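PDB 6IF7: chitin binding protein from Tectaria macrodonta, which binds copper and probably acts as an AA10-type lytic polysaccharide monooxygenase on chitin, with insecticidal activity. Local coordinates for residues Thr84-Gly89 against Gly149-Gly154; Tyr110-Gly115 against Ser158-Val163. All coordinates share one frame; numbering follows the deposited sequence.

Contact 1: Thr84-Gly89 against Gly149-Gly154; sequences TPLPSG and GTTPSG
T151 and S88 each send a hydroxyl to a backbone carbonyl of the opposite segment where two loops of the E-set (immunoglobulin-like) beta-sandwich meet, and the two bonds run in opposite directions between the segments. Segment 84-89 is leaving strand 84-86, while 149-154 belongs to the loop between strands 144-147 and 159-167. The touching ends run 71° apart and form no strand pairing, and side-chain oxygens carry much of the polar contact. With OG1 of T151 set between its backbone N and carbonyl carbon (chi1 56°), the hydroxyl faces the first segment and donates to P87 O at 2.7 Å, arriving 23° out of the carbonyl plane. The same OG1 is also hydrogen-bonded to A90 N, so this one hydroxyl links P87 O and A90 N. Its methyl, CG2, passes alongside L86 CD1 at 4.1 Å, the two side chains running in opposite senses; F93, V180 and F182 also touch L86.

S88 reaches the other way. Its OG, anti to the backbone N, gives its proton to P152 O at 2.7 Å, approaching in the carbonyl plane on a lone pair, and it has a further hydrogen bond with K155 N. The bonds of G89 N are poorer: those to P152 O and T151 O are both weak. G89 has positive phi, and a side chain there would run into the CB of S153. Even without one the fit is close, S153 CB lying 3.4 Å from G89 CA.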
ATOM      1  N   THR A  84      -5.704 -10.028   0.245  1.00 24.42           N
ATOM      2  CA  THR A  84      -7.045  -9.830  -0.270  1.00 25.58           C
ATOM      3  C   THR A  84      -7.153 -10.537  -1.621  1.00 26.75           C
ATOM      4  O   THR A  84      -6.404 -10.194  -2.541  1.00 25.15           O
ATOM      5  CB  THR A  84      -7.353  -8.325  -0.391  1.00 24.09           C
ATOM      6  OG1 THR A  84      -7.277  -7.723   0.911  1.00 23.72           O
ATOM      7  CG2 THR A  84      -8.740  -8.087  -0.954  1.00 25.70           C
ATOM      8  N   PRO A  85      -8.043 -11.548  -1.731  1.00 28.31           N
ATOM      9  CA  PRO A  85      -8.302 -12.187  -3.029  1.00 29.38           C
ATOM     10  C   PRO A  85      -8.786 -11.155  -4.053  1.00 29.81           C
ATOM     11  O   PRO A  85      -9.626 -10.331  -3.728  1.00 29.89           O
ATOM     12  CB  PRO A  85      -9.432 -13.187  -2.721  1.00 30.58           C
ATOM     13  CG  PRO A  85      -9.284 -13.480  -1.266  1.00 30.69           C
ATOM     14  CD  PRO A  85      -8.821 -12.190  -0.646  1.00 29.02           C
ATOM     15  N   LEU A  86      -8.261 -11.222  -5.270  1.00 31.09           N
ATOM     16  CA  LEU A  86      -8.498 -10.209  -6.294  1.00 33.91           C
ATOM     17  C   LEU A  86      -8.569 -10.877  -7.681  1.00 32.77           C
ATOM     18  O   LEU A  86      -7.688 -11.636  -8.014  1.00 30.09           O
ATOM     19  CB  LEU A  86      -7.315  -9.223  -6.238  1.00 36.29           C
ATOM     20  CG  LEU A  86      -7.339  -7.947  -7.060  1.00 38.01           C
ATOM     21  CD1 LEU A  86      -8.687  -7.285  -7.042  1.00 41.72           C
ATOM     22  CD2 LEU A  86      -6.295  -6.975  -6.542  1.00 41.07           C
ATOM     23  N   PRO A  87      -9.614 -10.606  -8.490  1.00 34.48           N
ATOM     24  CA  PRO A  87      -9.578 -11.163  -9.862  1.00 33.06           C
ATOM     25  C   PRO A  87      -8.594 -10.444 -10.792  1.00 30.70           C
ATOM     26  O   PRO A  87      -8.521  -9.211 -10.795  1.00 30.08           O
ATOM     27  CB  PRO A  87     -11.019 -10.995 -10.349  1.00 34.29           C
ATOM     28  CG  PRO A  87     -11.567  -9.901  -9.515  1.00 35.33           C
ATOM     29  CD  PRO A  87     -10.957 -10.105  -8.160  1.00 35.33           C
ATOM     30  N   SER A  88      -7.820 -11.245 -11.521  1.00 28.82           N
ATOM     31  CA  SER A  88      -6.928 -10.801 -12.578  1.00 28.47           C
ATOM     32  C   SER A  88      -7.746 -10.605 -13.868  1.00 29.88           C
ATOM     33  O   SER A  88      -8.546 -11.462 -14.189  1.00 31.18           O
ATOM     34  CB  SER A  88      -5.859 -11.875 -12.796  1.00 27.13           C
ATOM     35  OG  SER A  88      -4.940 -11.496 -13.796  1.00 26.70           O
ATOM     36  N   GLY A  89      -7.567  -9.490 -14.584  1.00 29.31           N
ATOM     37  CA  GLY A  89      -8.321  -9.216 -15.825  1.00 27.78           C
ATOM     38  C   GLY A  89      -9.800  -8.917 -15.588  1.00 27.88           C
ATOM     39  O   GLY A  89     -10.669  -9.524 -16.206  1.00 27.21           O
ATOM     40  N   GLY A 149     -10.750   0.638 -12.021  1.00 25.77           N
ATOM     41  CA  GLY A 149      -9.739   0.271 -12.984  1.00 26.13           C
ATOM     42  C   GLY A 149      -9.826  -1.189 -13.318  1.00 28.25           C
ATOM     43  O   GLY A 149     -10.526  -1.951 -12.649  1.00 29.57           O
ATOM     44  N   THR A 150      -9.104  -1.566 -14.363  1.00 28.61           N
ATOM     45  CA  THR A 150      -8.988  -2.943 -14.786  1.00 28.39           C
ATOM     46  C   THR A 150      -7.698  -3.499 -14.183  1.00 30.11           C
ATOM     47  O   THR A 150      -6.616  -2.906 -14.333  1.00 29.68           O
ATOM     48  CB  THR A 150      -9.012  -3.051 -16.320  1.00 29.32           C
ATOM     49  OG1 THR A 150     -10.275  -2.591 -16.803  1.00 24.39           O
ATOM     50  CG2 THR A 150      -8.821  -4.514 -16.786  1.00 29.92           C
ATOM     51  N   THR A 151      -7.828  -4.616 -13.465  1.00 29.50           N
ATOM     52  CA  THR A 151      -6.676  -5.347 -12.965  1.00 29.82           C
ATOM     53  C   THR A 151      -5.945  -5.989 -14.130  1.00 30.43           C
ATOM     54  O   THR A 151      -6.586  -6.418 -15.099  1.00 29.71           O
ATOM     55  CB  THR A 151      -7.098  -6.455 -11.994  1.00 29.59           C
ATOM     56  OG1 THR A 151      -8.040  -7.332 -12.631  1.00 26.70           O
ATOM     57  CG2 THR A 151      -7.719  -5.815 -10.755  1.00 30.01           C
ATOM     58  N   PRO A 152      -4.606  -6.063 -14.054  1.00 32.84           N
ATOM     59  CA  PRO A 152      -3.898  -6.735 -15.150  1.00 33.32           C
ATOM     60  C   PRO A 152      -4.244  -8.243 -15.220  1.00 34.34           C
ATOM     61  O   PRO A 152      -4.563  -8.870 -14.181  1.00 30.13           O
ATOM     62  CB  PRO A 152      -2.413  -6.477 -14.825  1.00 33.49           C
ATOM     63  CG  PRO A 152      -2.415  -5.419 -13.770  1.00 32.81           C
ATOM     64  CD  PRO A 152      -3.669  -5.639 -12.996  1.00 32.40           C
ATOM     65  N   SER A 153      -4.210  -8.800 -16.432  1.00 38.55           N
ATOM     66  CA  SER A 153      -4.977 -10.021 -16.731  1.00 42.70           C
ATOM     67  C   SER A 153      -4.268 -11.367 -16.742  1.00 41.02           C
ATOM     68  O   SER A 153      -4.956 -12.396 -16.712  1.00 48.08           O
ATOM     69  CB  SER A 153      -5.784  -9.864 -18.032  1.00 45.05           C
ATOM     70  OG  SER A 153      -4.933  -9.507 -19.083  1.00 50.26           O
ATOM     71  N   GLY A 154      -2.951 -11.428 -16.743  1.00 35.84           N
ATOM     72  CA  GLY A 154      -2.334 -12.771 -16.776  1.00 35.73           C
ATOM     73  C   GLY A 154      -1.727 -13.188 -15.463  1.00 32.28           C
ATOM     74  O   GLY A 154      -0.650 -13.743 -15.444  1.00 33.23           O
TER

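Contact 2: Tyr110-Gly115 against Ser158-Val163; sequences YVTREG and SHLIYV
An antiparallel pairing of strands 105-111 and 159-167, in the mixed sheet of the E-set beta-sandwich, passes at T112 into a side-chain contact. Y110 and Y162 form a hydrogen-bonded pair: Y110 N meets Y162 O at 2.8 Å, and Y162 N returns to Y110 O. Next comes the non-hydrogen-bonded pair V111 and I161, whose CG2 and CG1 touch at 4.1 Å on the sheet face where F109 and F182 also pack. On the reverse face the Y110 ring turns one edge to Y162 O; its OH bonds to E108 and R55, and its side chain touches the bound N-acetylglucosamine.

Beyond V111 the strand ends, yet T112 N still bonds to L160 O. The T112 side chain then takes over the backbone's role: chi1 of 43° swings OG1 toward the second strand, where L160 N donates to it at 3.0 Å and 167°. The same OG1 shares a 2.7 Å hydrogen bond with H159 ND1, in which either atom may be the donor. A valine in place of T112 would probably leave both L160 N and H159 ND1 without this partner and leave the imidazole less firmly held in its rotation. R113 O lies at the ring edge, in plane, 3.4 Å from H159 CE1. The E114 side chain, bent at chi2, folds back so that its carboxylate lies only 11° from parallel with the imidazole; its OE1 is salt-bridged to K155 and stands 3.6 Å from H159 NE2.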
ATOM      1  N   TYR A 110       0.345   0.481  -8.744  1.00 26.01           N
ATOM      2  CA  TYR A 110       1.283  -0.446  -9.363  1.00 26.31           C
ATOM      3  C   TYR A 110       1.009  -1.825  -8.828  1.00 27.10           C
ATOM      4  O   TYR A 110       0.608  -1.970  -7.667  1.00 28.31           O
ATOM      5  CB  TYR A 110       2.727  -0.071  -9.024  1.00 25.81           C
ATOM      6  CG  TYR A 110       3.129   1.294  -9.558  1.00 27.73           C
ATOM      7  CD1 TYR A 110       2.828   2.465  -8.831  1.00 27.17           C
ATOM      8  CD2 TYR A 110       3.788   1.434 -10.799  1.00 26.09           C
ATOM      9  CE1 TYR A 110       3.184   3.718  -9.310  1.00 27.11           C
ATOM     10  CE2 TYR A 110       4.155   2.690 -11.275  1.00 25.93           C
ATOM     11  CZ  TYR A 110       3.849   3.831 -10.526  1.00 26.14           C
ATOM     12  OH  TYR A 110       4.192   5.088 -10.958  1.00 26.02           O
ATOM     13  N   VAL A 111       1.236  -2.832  -9.667  1.00 26.83           N
ATOM     14  CA  VAL A 111       1.265  -4.230  -9.234  1.00 26.01           C
ATOM     15  C   VAL A 111       2.655  -4.840  -9.442  1.00 25.19           C
ATOM     16  O   VAL A 111       3.405  -4.447 -10.352  1.00 23.78           O
ATOM     17  CB  VAL A 111       0.200  -5.084  -9.975  1.00 25.44           C
ATOM     18  CG1 VAL A 111       0.653  -5.462 -11.387  1.00 25.18           C
ATOM     19  CG2 VAL A 111      -0.137  -6.323  -9.165  1.00 25.06           C
ATOM     20  N   THR A 112       2.969  -5.821  -8.600  1.00 24.57           N
ATOM     21  CA  THR A 112       4.182  -6.619  -8.734  1.00 25.10           C
ATOM     22  C   THR A 112       4.193  -7.401 -10.056  1.00 25.84           C
ATOM     23  O   THR A 112       3.154  -7.890 -10.509  1.00 24.38           O
ATOM     24  CB  THR A 112       4.337  -7.622  -7.570  1.00 24.83           C
ATOM     25  OG1 THR A 112       3.067  -8.237  -7.295  1.00 25.74           O
ATOM     26  CG2 THR A 112       4.821  -6.925  -6.323  1.00 25.33           C
ATOM     27  N   ARG A 113       5.376  -7.505 -10.654  1.00 27.00           N
ATOM     28  CA  ARG A 113       5.576  -8.272 -11.886  1.00 29.45           C
ATOM     29  C   ARG A 113       5.440  -9.794 -11.647  1.00 29.62           C
ATOM     30  O   ARG A 113       5.541 -10.286 -10.517  1.00 25.84           O
ATOM     31  CB  ARG A 113       6.984  -8.031 -12.424  1.00 31.72           C
ATOM     32  CG  ARG A 113       7.302  -6.631 -12.894  1.00 36.33           C
ATOM     33  CD  ARG A 113       8.811  -6.431 -12.792  1.00 39.11           C
ATOM     34  NE  ARG A 113       9.284  -5.126 -13.243  1.00 41.87           N
ATOM     35  CZ  ARG A 113       9.384  -4.736 -14.515  1.00 47.28           C
ATOM     36  NH1 ARG A 113       9.032  -5.542 -15.513  1.00 49.01           N
ATOM     37  NH2 ARG A 113       9.824  -3.514 -14.804  1.00 48.69           N
ATOM     38  N   GLU A 114       5.255 -10.543 -12.733  1.00 33.59           N
ATOM     39  CA  GLU A 114       5.187 -12.005 -12.643  1.00 36.50           C
ATOM     40  C   GLU A 114       6.477 -12.520 -12.041  1.00 35.08           C
ATOM     41  O   GLU A 114       7.548 -11.952 -12.279  1.00 36.12           O
ATOM     42  CB  GLU A 114       4.941 -12.633 -14.018  1.00 39.94           C
ATOM     43  CG  GLU A 114       3.545 -12.347 -14.601  1.00 45.07           C
ATOM     44  CD  GLU A 114       2.388 -12.894 -13.767  1.00 48.01           C
ATOM     45  OE1 GLU A 114       1.938 -12.244 -12.794  1.00 48.79           O
ATOM     46  OE2 GLU A 114       1.903 -13.984 -14.092  1.00 55.99           O
ATOM     47  N   GLY A 115       6.374 -13.549 -11.206  1.00 32.28           N
ATOM     48  CA  GLY A 115       7.551 -14.081 -10.533  1.00 34.30           C
ATOM     49  C   GLY A 115       8.029 -13.281  -9.336  1.00 35.13           C
ATOM     50  O   GLY A 115       9.138 -13.485  -8.860  1.00 35.75           O
ATOM     51  N   SER A 158       0.168 -14.904  -5.080  1.00 24.83           N
ATOM     52  CA  SER A 158       0.529 -13.857  -4.139  1.00 26.38           C
ATOM     53  C   SER A 158       1.253 -12.717  -4.835  1.00 25.50           C
ATOM     54  O   SER A 158       2.314 -12.912  -5.391  1.00 24.39           O
ATOM     55  CB  SER A 158       1.428 -14.410  -3.032  1.00 26.53           C
ATOM     56  OG  SER A 158       0.729 -15.398  -2.310  1.00 26.97           O
ATOM     57  N   HIS A 159       0.649 -11.538  -4.788  1.00 24.37           N
ATOM     58  CA  HIS A 159       1.199 -10.337  -5.368  1.00 25.13           C
ATOM     59  C   HIS A 159       0.995  -9.179  -4.397  1.00 24.90           C
ATOM     60  O   HIS A 159       0.438  -9.363  -3.308  1.00 24.66           O
ATOM     61  CB  HIS A 159       0.549 -10.078  -6.721  1.00 24.92           C
ATOM     62  CG  HIS A 159       1.127 -10.927  -7.799  1.00 27.27           C
ATOM     63  ND1 HIS A 159       2.329 -10.635  -8.412  1.00 28.43           N
ATOM     64  CD2 HIS A 159       0.705 -12.092  -8.335  1.00 27.09           C
ATOM     65  CE1 HIS A 159       2.613 -11.581  -9.286  1.00 26.98           C
ATOM     66  NE2 HIS A 159       1.641 -12.471  -9.262  1.00 28.19           N
ATOM     67  N   LEU A 160       1.477  -8.006  -4.795  1.00 23.76           N
ATOM     68  CA  LEU A 160       1.326  -6.817  -4.006  1.00 24.41           C
ATOM     69  C   LEU A 160       0.893  -5.679  -4.916  1.00 24.13           C
ATOM     70  O   LEU A 160       1.343  -5.568  -6.065  1.00 24.30           O
ATOM     71  CB  LEU A 160       2.646  -6.537  -3.268  1.00 25.44           C
ATOM     72  CG  LEU A 160       2.758  -5.288  -2.406  1.00 26.52           C
ATOM     73  CD1 LEU A 160       3.629  -5.577  -1.204  1.00 27.08           C
ATOM     74  CD2 LEU A 160       3.324  -4.094  -3.177  1.00 27.45           C
ATOM     75  N   ILE A 161       0.013  -4.841  -4.379  1.00 23.85           N
ATOM     76  CA  ILE A 161      -0.361  -3.601  -4.998  1.00 24.24           C
ATOM     77  C   ILE A 161       0.235  -2.445  -4.183  1.00 24.13           C
ATOM     78  O   ILE A 161       0.045  -2.361  -2.961  1.00 23.92           O
ATOM     79  CB  ILE A 161      -1.874  -3.521  -5.126  1.00 25.09           C
ATOM     80  CG1 ILE A 161      -2.311  -4.582  -6.149  1.00 27.41           C
ATOM     81  CG2 ILE A 161      -2.313  -2.126  -5.535  1.00 25.70           C
ATOM     82  CD1 ILE A 161      -3.793  -4.752  -6.266  1.00 29.93           C
ATOM     83  N   TYR A 162       0.980  -1.596  -4.885  1.00 23.11           N
ATOM     84  CA  TYR A 162       1.622  -0.425  -4.327  1.00 23.71           C
ATOM     85  C   TYR A 162       0.876   0.806  -4.840  1.00 24.65           C
ATOM     86  O   TYR A 162       0.722   1.006  -6.060  1.00 22.93           O
ATOM     87  CB  TYR A 162       3.072  -0.365  -4.756  1.00 24.50           C
ATOM     88  CG  TYR A 162       3.970   0.553  -3.939  1.00 24.96           C
ATOM     89  CD1 TYR A 162       4.131   0.370  -2.566  1.00 25.29           C
ATOM     90  CD2 TYR A 162       4.714   1.555  -4.553  1.00 25.55           C
ATOM     91  CE1 TYR A 162       4.983   1.184  -1.818  1.00 26.47           C
ATOM     92  CE2 TYR A 162       5.580   2.363  -3.825  1.00 25.91           C
ATOM     93  CZ  TYR A 162       5.712   2.190  -2.460  1.00 26.37           C
ATOM     94  OH  TYR A 162       6.576   3.007  -1.750  1.00 27.91           O
ATOM     95  N   VAL A 163       0.376   1.597  -3.898  1.00 23.90           N
ATOM     96  CA  VAL A 163      -0.359   2.813  -4.214  1.00 23.71           C
ATOM     97  C   VAL A 163       0.424   4.003  -3.687  1.00 23.49           C
ATOM     98  O   VAL A 163       0.786   4.059  -2.497  1.00 22.62           O
ATOM     99  CB  VAL A 163      -1.803   2.750  -3.681  1.00 23.65           C
ATOM    100  CG1 VAL A 163      -2.599   3.991  -4.071  1.00 24.14           C
ATOM    101  CG2 VAL A 163      -2.469   1.515  -4.255  1.00 24.00           C
TER

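Contact 2 is the core contact: seven of its nine touching residues are buried, and it combines a short strand pairing with side-chain bonds at T112 and H159. Contact 1 is partly buried, nearer the surface, and relies on hydroxyl-to-carbonyl bonds between loops, with a smaller interface (279 against 412 Å²). Both reach the mixed sheet, and their segments alternate along the chain with centres 11 Å apart. They touch directly: L86 CD2 packs on I161 CD1, and P152 CG on V111 CG1. K155 serves both, through its backbone N at S88 and its side-chain NZ at E114. In both, a threonine OG1 has two hydrogen-bond partners, though one of T151's, A90 N, is just outside contact 1; T151 ties loops together whereas T112 prolongs a strand pairing.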